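Local atomic coordinates of proteolytically activated form of PPO4 Tyrosinase (Agaricus bisporus var. bisporus H97, PDB entry 4OUA), a protein that hydroxylates monophenols and oxidises the resulting o-diphenols to reactive o-quinones at a pair of copper ions, the initial step of melanin synthesis. Residues A[28-40]-A[97-109]. Residues are numbered along the deposited sequence; the frame is centred on the assembly and turned at random.
Sequences FTLYIRALQAIQD and YEQILQEAAKGIA
Leu101 sits as a knob in a hole formed by Tyr31, Ala34, Leu35 and Ile38, at a crossing of two helices in the tyrosinase fold; helix 86-109 also carries His90, a ligand of one copper. Helices 25-39 and 86-109 pass with their local axes 8.3 Å apart at 108°, and no hydrogen bond links the two segments. Small residues permit this closeness: Ala34 CB lies 3.9 Å from Ala105 CB and also rests against Ala104 CB and the backbone carbonyl of Leu101.

The remaining packing is apolar and divides into two flanks. On one, the two methyls of Leu101 part, CD2 approaching Tyr31 CE1 obliquely and CD1 meeting Ile38 CD1. With CG1 of Ile38 between its backbone N and carbonyl carbon (chi1 63°), CD1 reaches Leu101, while CG2, anti to the carbonyl carbon, meets Ala104 CB at 3.8 Å. On the other flank, CG2 of Ile108 touches both Arg33 CB, 3.5 Å away, and Leu30 CD2, 3.8 Å away. An alanine in place of Ile108 would probably leave a gap beside the aliphatic base of Arg33 and take from Leu30 CD2 one of its neighbours.

Tyr31 OH is satisfied by a hydrogen bond with Gln128 NE2. The Arg33 side chain, bent at chi2, leads away and touches Ile151, Ile159 and Val161 of strands 148-152 and 158-162. Tyr97 lies at the end of the contact nearer the copper site, its side chain about 12 Å from a bound copper ion; there Leu35 CD1 meets the ring at its edge, 3.2 Å from Tyr97 OH.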
ATOM      1  N   PHE A  28     -17.205  -0.330   3.663  1.00 33.15           N
ATOM      2  CA  PHE A  28     -16.593   0.289   4.832  1.00 30.50           C
ATOM      3  C   PHE A  28     -16.732  -0.598   6.063  1.00 32.20           C
ATOM      4  O   PHE A  28     -15.782  -0.763   6.826  1.00 34.01           O
ATOM      5  CB  PHE A  28     -17.207   1.664   5.096  1.00 32.80           C
ATOM      6  CG  PHE A  28     -16.518   2.437   6.183  1.00 31.21           C
ATOM      7  CD1 PHE A  28     -15.230   2.913   6.001  1.00 30.07           C
ATOM      8  CD2 PHE A  28     -17.158   2.695   7.383  1.00 29.90           C
ATOM      9  CE1 PHE A  28     -14.590   3.625   6.999  1.00 36.61           C
ATOM     10  CE2 PHE A  28     -16.526   3.407   8.385  1.00 34.97           C
ATOM     11  CZ  PHE A  28     -15.239   3.874   8.192  1.00 33.20           C
ATOM     12  N   THR A  29     -17.921  -1.167   6.251  1.00 32.76           N
ATOM     13  CA  THR A  29     -18.172  -2.076   7.363  1.00 29.76           C
ATOM     14  C   THR A  29     -17.275  -3.307   7.289  1.00 31.96           C
ATOM     15  O   THR A  29     -16.698  -3.727   8.293  1.00 33.66           O
ATOM     16  CB  THR A  29     -19.639  -2.540   7.398  1.00 31.68           C
ATOM     17  OG1 THR A  29     -20.484  -1.440   7.759  1.00 29.81           O
ATOM     18  CG2 THR A  29     -19.816  -3.661   8.408  1.00 31.79           C
ATOM     19  N   LEU A  30     -17.165  -3.883   6.096  1.00 32.53           N
ATOM     20  CA  LEU A  30     -16.356  -5.080   5.900  1.00 36.67           C
ATOM     21  C   LEU A  30     -14.880  -4.787   6.122  1.00 32.47           C
ATOM     22  O   LEU A  30     -14.138  -5.632   6.623  1.00 34.39           O
ATOM     23  CB  LEU A  30     -16.572  -5.654   4.497  1.00 36.44           C
ATOM     24  CG  LEU A  30     -17.894  -6.384   4.257  1.00 38.41           C
ATOM     25  CD1 LEU A  30     -17.960  -6.926   2.835  1.00 36.11           C
ATOM     26  CD2 LEU A  30     -18.077  -7.505   5.270  1.00 36.48           C
ATOM     27  N   TYR A  31     -14.460  -3.581   5.755  1.00 32.72           N
ATOM     28  CA  TYR A  31     -13.066  -3.182   5.890  1.00 31.34           C
ATOM     29  C   TYR A  31     -12.696  -2.973   7.358  1.00 27.87           C
ATOM     30  O   TYR A  31     -11.632  -3.399   7.804  1.00 26.49           O
ATOM     31  CB  TYR A  31     -12.792  -1.911   5.081  1.00 26.69           C
ATOM     32  CG  TYR A  31     -11.324  -1.588   4.932  1.00 28.14           C
ATOM     33  CD1 TYR A  31     -10.543  -2.241   3.987  1.00 28.46           C
ATOM     34  CD2 TYR A  31     -10.717  -0.630   5.735  1.00 28.43           C
ATOM     35  CE1 TYR A  31      -9.199  -1.951   3.845  1.00 27.73           C
ATOM     36  CE2 TYR A  31      -9.372  -0.333   5.601  1.00 28.46           C
ATOM     37  CZ  TYR A  31      -8.619  -0.997   4.653  1.00 31.61           C
ATOM     38  OH  TYR A  31      -7.281  -0.709   4.514  1.00 28.97           O
ATOM     39  N   ILE A  32     -13.582  -2.319   8.103  1.00 28.93           N
ATOM     40  CA  ILE A  32     -13.358  -2.068   9.523  1.00 29.70           C
ATOM     41  C   ILE A  32     -13.363  -3.365  10.326  1.00 33.34           C
ATOM     42  O   ILE A  32     -12.600  -3.521  11.281  1.00 31.65           O
ATOM     43  CB  ILE A  32     -14.420  -1.117  10.103  1.00 32.09           C
ATOM     44  CG1 ILE A  32     -14.416   0.216   9.351  1.00 31.68           C
ATOM     45  CG2 ILE A  32     -14.185  -0.898  11.590  1.00 29.81           C
ATOM     46  CD1 ILE A  32     -13.110   0.971   9.447  1.00 30.12           C
ATOM     47  N   ARG A  33     -14.229  -4.294   9.936  1.00 32.77           N
ATOM     48  CA  ARG A  33     -14.306  -5.588  10.603  1.00 33.16           C
ATOM     49  C   ARG A  33     -13.094  -6.456  10.276  1.00 36.46           C
ATOM     50  O   ARG A  33     -12.467  -7.021  11.171  1.00 34.08           O
ATOM     51  CB  ARG A  33     -15.591  -6.320  10.213  1.00 30.80           C
ATOM     52  CG  ARG A  33     -16.864  -5.684  10.747  1.00 30.68           C
ATOM     53  CD  ARG A  33     -16.858  -5.621  12.267  1.00 30.98           C
ATOM     54  NE  ARG A  33     -18.197  -5.409  12.811  1.00 37.26           N
ATOM     55  CZ  ARG A  33     -18.464  -5.243  14.104  1.00 35.26           C
ATOM     56  NH1 ARG A  33     -17.481  -5.257  14.995  1.00 27.66           N
ATOM     57  NH2 ARG A  33     -19.713  -5.059  14.507  1.00 32.62           N
ATOM     58  N   ALA A  34     -12.772  -6.557   8.989  1.00 34.21           N
ATOM     59  CA  ALA A  34     -11.690  -7.424   8.534  1.00 30.81           C
ATOM     60  C   ALA A  34     -10.332  -6.907   8.986  1.00 34.22           C
ATOM     61  O   ALA A  34      -9.442  -7.689   9.321  1.00 41.68           O
ATOM     62  CB  ALA A  34     -11.725  -7.565   7.022  1.00 33.62           C
ATOM     63  N   LEU A  35     -10.176  -5.588   8.995  1.00 32.02           N
ATOM     64  CA  LEU A  35      -8.921  -4.975   9.415  1.00 33.58           C
ATOM     65  C   LEU A  35      -8.684  -5.190  10.908  1.00 35.80           C
ATOM     66  O   LEU A  35      -7.561  -5.460  11.338  1.00 35.10           O
ATOM     67  CB  LEU A  35      -8.918  -3.482   9.083  1.00 27.50           C
ATOM     68  CG  LEU A  35      -7.636  -2.719   9.409  1.00 28.13           C
ATOM     69  CD1 LEU A  35      -6.439  -3.373   8.741  1.00 27.04           C
ATOM     70  CD2 LEU A  35      -7.767  -1.271   8.980  1.00 32.57           C
ATOM     71  N   GLN A  36      -9.747  -5.072  11.696  1.00 28.76           N
ATOM     72  CA  GLN A  36      -9.663  -5.346  13.122  1.00 27.79           C
ATOM     73  C   GLN A  36      -9.396  -6.831  13.348  1.00 28.80           C
ATOM     74  O   GLN A  36      -8.695  -7.215  14.282  1.00 33.86           O
ATOM     75  CB  GLN A  36     -10.951  -4.915  13.831  1.00 29.06           C
ATOM     76  CG  GLN A  36     -10.933  -5.103  15.340  1.00 24.67           C
ATOM     77  CD  GLN A  36     -10.044  -4.098  16.043  1.00 33.23           C
ATOM     78  OE1 GLN A  36     -10.225  -2.888  15.906  1.00 36.74           O
ATOM     79  NE2 GLN A  36      -9.072  -4.595  16.801  1.00 35.36           N
ATOM     80  N   ALA A  37      -9.951  -7.660  12.472  1.00 32.53           N
ATOM     81  CA  ALA A  37      -9.818  -9.106  12.589  1.00 34.72           C
ATOM     82  C   ALA A  37      -8.372  -9.563  12.410  1.00 40.31           C
ATOM     83  O   ALA A  37      -7.884 -10.409  13.159  1.00 40.75           O
ATOM     84  CB  ALA A  37     -10.717  -9.796  11.575  1.00 27.04           C
ATOM     85  N   ILE A  38      -7.691  -9.005  11.415  1.00 42.13           N
ATOM     86  CA  ILE A  38      -6.316  -9.394  11.125  1.00 39.12           C
ATOM     87  C   ILE A  38      -5.331  -8.711  12.071  1.00 41.13           C
ATOM     88  O   ILE A  38      -4.208  -9.181  12.255  1.00 41.43           O
ATOM     89  CB  ILE A  38      -5.932  -9.074   9.666  1.00 39.99           C
ATOM     90  CG1 ILE A  38      -5.997  -7.569   9.408  1.00 37.55           C
ATOM     91  CG2 ILE A  38      -6.838  -9.822   8.703  1.00 36.34           C
ATOM     92  CD1 ILE A  38      -5.592  -7.176   8.004  1.00 28.76           C
ATOM     93  N   GLN A  39      -5.752  -7.601  12.670  1.00 36.82           N
ATOM     94  CA  GLN A  39      -4.933  -6.922  13.665  1.00 37.52           C
ATOM     95  C   GLN A  39      -4.974  -7.671  14.993  1.00 37.44           C
ATOM     96  O   GLN A  39      -4.032  -7.611  15.782  1.00 39.84           O
ATOM     97  CB  GLN A  39      -5.397  -5.477  13.867  1.00 35.10           C
ATOM     98  CG  GLN A  39      -5.073  -4.543  12.715  1.00 37.43           C
ATOM     99  CD  GLN A  39      -5.449  -3.102  13.015  1.00 42.32           C
ATOM    100  OE1 GLN A  39      -6.043  -2.807  14.053  1.00 36.52           O
ATOM    101  NE2 GLN A  39      -5.098  -2.196  12.107  1.00 35.14           N
ATOM    102  N   ASP A  40      -6.073  -8.381  15.228  1.00 35.30           N
ATOM    103  CA  ASP A  40      -6.258  -9.107  16.478  1.00 36.90           C
ATOM    104  C   ASP A  40      -5.748 -10.542  16.385  1.00 39.17           C
ATOM    105  O   ASP A  40      -5.730 -11.263  17.381  1.00 48.82           O
ATOM    106  CB  ASP A  40      -7.734  -9.099  16.886  1.00 31.17           C
ATOM    107  CG  ASP A  40      -8.238  -7.707  17.221  1.00 37.56           C
ATOM    108  OD1 ASP A  40      -7.435  -6.878  17.700  1.00 39.44           O
ATOM    109  OD2 ASP A  40      -9.439  -7.438  17.004  1.00 37.85           O
ATOM    110  N   TYR A  97      -1.720  -8.476   0.661  1.00 34.94           N
ATOM    111  CA  TYR A  97      -2.473  -7.810   1.716  1.00 31.51           C
ATOM    112  C   TYR A  97      -3.958  -7.777   1.383  1.00 30.32           C
ATOM    113  O   TYR A  97      -4.794  -8.178   2.191  1.00 32.12           O
ATOM    114  CB  TYR A  97      -1.959  -6.388   1.931  1.00 33.15           C
ATOM    115  CG  TYR A  97      -2.627  -5.667   3.077  1.00 30.00           C
ATOM    116  CD1 TYR A  97      -2.182  -5.836   4.381  1.00 33.35           C
ATOM    117  CD2 TYR A  97      -3.702  -4.815   2.856  1.00 30.10           C
ATOM    118  CE1 TYR A  97      -2.789  -5.176   5.435  1.00 37.00           C
ATOM    119  CE2 TYR A  97      -4.315  -4.152   3.902  1.00 30.23           C
ATOM    120  CZ  TYR A  97      -3.854  -4.334   5.188  1.00 36.16           C
ATOM    121  OH  TYR A  97      -4.465  -3.676   6.229  1.00 36.98           O
ATOM    122  N   GLU A  98      -4.272  -7.286   0.188  1.00 32.14           N
ATOM    123  CA  GLU A  98      -5.644  -7.238  -0.301  1.00 32.48           C
ATOM    124  C   GLU A  98      -6.268  -8.630  -0.312  1.00 37.73           C
ATOM    125  O   GLU A  98      -7.448  -8.795   0.001  1.00 34.77           O
ATOM    126  CB  GLU A  98      -5.685  -6.630  -1.703  1.00 29.32           C
ATOM    127  CG  GLU A  98      -7.075  -6.504  -2.290  1.00 32.52           C
ATOM    128  CD  GLU A  98      -7.059  -5.989  -3.717  1.00 41.72           C
ATOM    129  OE1 GLU A  98      -6.276  -6.520  -4.535  1.00 41.75           O
ATOM    130  OE2 GLU A  98      -7.826  -5.051  -4.018  1.00 43.69           O
ATOM    131  N   GLN A  99      -5.465  -9.626  -0.674  1.00 33.00           N
ATOM    132  CA  GLN A  99      -5.907 -11.017  -0.681  1.00 35.18           C
ATOM    133  C   GLN A  99      -6.285 -11.483   0.722  1.00 33.92           C
ATOM    134  O   GLN A  99      -7.419 -11.901   0.965  1.00 36.41           O
ATOM    135  CB  GLN A  99      -4.813 -11.919  -1.259  1.00 38.43           C
ATOM    136  CG  GLN A  99      -5.087 -13.408  -1.122  1.00 34.33           C
ATOM    137  CD  GLN A  99      -3.897 -14.256  -1.529  1.00 37.59           C
ATOM    138  OE1 GLN A  99      -3.113 -13.869  -2.396  1.00 35.05           O
ATOM    139  NE2 GLN A  99      -3.751 -15.414  -0.897  1.00 42.29           N
ATOM    140  N   ILE A 100      -5.327 -11.407   1.639  1.00 30.11           N
ATOM    141  CA  ILE A 100      -5.545 -11.813   3.020  1.00 32.26           C
ATOM    142  C   ILE A 100      -6.660 -11.005   3.670  1.00 37.65           C
ATOM    143  O   ILE A 100      -7.454 -11.539   4.447  1.00 39.15           O
ATOM    144  CB  ILE A 100      -4.264 -11.662   3.858  1.00 30.68           C
ATOM    145  CG1 ILE A 100      -3.190 -12.633   3.364  1.00 35.31           C
ATOM    146  CG2 ILE A 100      -4.559 -11.893   5.330  1.00 32.74           C
ATOM    147  CD1 ILE A 100      -3.618 -14.086   3.405  1.00 38.28           C
ATOM    148  N   LEU A 101      -6.718  -9.718   3.342  1.00 34.16           N
ATOM    149  CA  LEU A 101      -7.714  -8.827   3.924  1.00 36.43           C
ATOM    150  C   LEU A 101      -9.125  -9.189   3.471  1.00 40.42           C
ATOM    151  O   LEU A 101     -10.084  -9.041   4.228  1.00 43.96           O
ATOM    152  CB  LEU A 101      -7.404  -7.374   3.567  1.00 33.40           C
ATOM    153  CG  LEU A 101      -8.246  -6.326   4.297  1.00 34.48           C
ATOM    154  CD1 LEU A 101      -8.103  -6.484   5.803  1.00 35.79           C
ATOM    155  CD2 LEU A 101      -7.841  -4.930   3.866  1.00 40.59           C
ATOM    156  N   GLN A 102      -9.250  -9.660   2.233  1.00 39.17           N
ATOM    157  CA  GLN A 102     -10.541 -10.102   1.720  1.00 39.38           C
ATOM    158  C   GLN A 102     -10.971 -11.396   2.400  1.00 45.63           C
ATOM    159  O   GLN A 102     -12.139 -11.566   2.754  1.00 44.84           O
ATOM    160  CB  GLN A 102     -10.495 -10.306   0.205  1.00 39.43           C
ATOM    161  CG  GLN A 102     -11.846 -10.678  -0.395  1.00 39.00           C
ATOM    162  CD  GLN A 102     -11.734 -11.288  -1.779  1.00 36.00           C
ATOM    163  OE1 GLN A 102     -10.824 -12.068  -2.055  1.00 28.98           O
ATOM    164  NE2 GLN A 102     -12.667 -10.936  -2.657  1.00 36.83           N
ATOM    165  N   GLU A 103     -10.016 -12.306   2.573  1.00 41.81           N
ATOM    166  CA  GLU A 103     -10.281 -13.605   3.180  1.00 43.61           C
ATOM    167  C   GLU A 103     -10.917 -13.439   4.554  1.00 41.10           C
ATOM    168  O   GLU A 103     -11.821 -14.184   4.927  1.00 42.90           O
ATOM    169  CB  GLU A 103      -8.991 -14.419   3.285  1.00 46.19           C
ATOM    170  CG  GLU A 103      -9.204 -15.885   3.631  1.00 55.67           C
ATOM    171  CD  GLU A 103      -7.922 -16.697   3.544  1.00 77.63           C
ATOM    172  OE1 GLU A 103      -7.974 -17.839   3.040  1.00 77.77           O
ATOM    173  OE2 GLU A 103      -6.863 -16.195   3.980  1.00 76.58           O
ATOM    174  N   ALA A 104     -10.442 -12.449   5.301  1.00 42.80           N
ATOM    175  CA  ALA A 104     -11.021 -12.131   6.597  1.00 42.74           C
ATOM    176  C   ALA A 104     -12.417 -11.544   6.419  1.00 46.27           C
ATOM    177  O   ALA A 104     -13.309 -11.777   7.235  1.00 46.04           O
ATOM    178  CB  ALA A 104     -10.126 -11.163   7.358  1.00 34.90           C
ATOM    179  N   ALA A 105     -12.598 -10.788   5.339  1.00 44.12           N
ATOM    180  CA  ALA A 105     -13.869 -10.130   5.061  1.00 40.19           C
ATOM    181  C   ALA A 105     -14.944 -11.136   4.664  1.00 43.27           C
ATOM    182  O   ALA A 105     -16.137 -10.872   4.811  1.00 46.54           O
ATOM    183  CB  ALA A 105     -13.696  -9.084   3.972  1.00 38.72           C
ATOM    184  N   LYS A 106     -14.518 -12.289   4.157  1.00 44.87           N
ATOM    185  CA  LYS A 106     -15.450 -13.355   3.807  1.00 46.57           C
ATOM    186  C   LYS A 106     -16.061 -13.969   5.060  1.00 46.04           C
ATOM    187  O   LYS A 106     -17.272 -14.182   5.132  1.00 42.06           O
ATOM    188  CB  LYS A 106     -14.753 -14.435   2.978  1.00 37.05           C
ATOM    189  CG  LYS A 106     -14.455 -14.028   1.548  1.00 40.33           C
ATOM    190  CD  LYS A 106     -13.751 -15.144   0.799  1.00 40.29           C
ATOM    191  CE  LYS A 106     -13.536 -14.782  -0.662  1.00 35.44           C
ATOM    192  NZ  LYS A 106     -12.797 -15.848  -1.390  1.00 34.51           N
ATOM    193  N   GLY A 107     -15.213 -14.254   6.044  1.00 42.39           N
ATOM    194  CA  GLY A 107     -15.669 -14.786   7.312  1.00 41.00           C
ATOM    195  C   GLY A 107     -16.542 -13.781   8.033  1.00 46.37           C
ATOM    196  O   GLY A 107     -17.456 -14.149   8.771  1.00 50.32           O
ATOM    197  N   ILE A 108     -16.257 -12.502   7.814  1.00 43.70           N
ATOM    198  CA  ILE A 108     -17.058 -11.432   8.392  1.00 43.72           C
ATOM    199  C   ILE A 108     -18.458 -11.422   7.790  1.00 44.35           C
ATOM    200  O   ILE A 108     -19.449 -11.259   8.502  1.00 41.44           O
ATOM    201  CB  ILE A 108     -16.405 -10.055   8.171  1.00 37.09           C
ATOM    202  CG1 ILE A 108     -15.053  -9.986   8.886  1.00 37.81           C
ATOM    203  CG2 ILE A 108     -17.328  -8.948   8.654  1.00 37.46           C
ATOM    204  CD1 ILE A 108     -15.135 -10.229  10.375  1.00 36.60           C
ATOM    205  N   ALA A 109     -18.528 -11.611   6.476  1.00 41.72           N
ATOM    206  CA  ALA A 109     -19.792 -11.553   5.747  1.00 38.69           C
ATOM    207  C   ALA A 109     -20.721 -12.709   6.105  1.00 44.45           C
ATOM    208  O   ALA A 109     -21.898 -12.699   5.744  1.00 46.89           O
ATOM    209  CB  ALA A 109     -19.530 -11.538   4.251  1.00 44.40           C
TER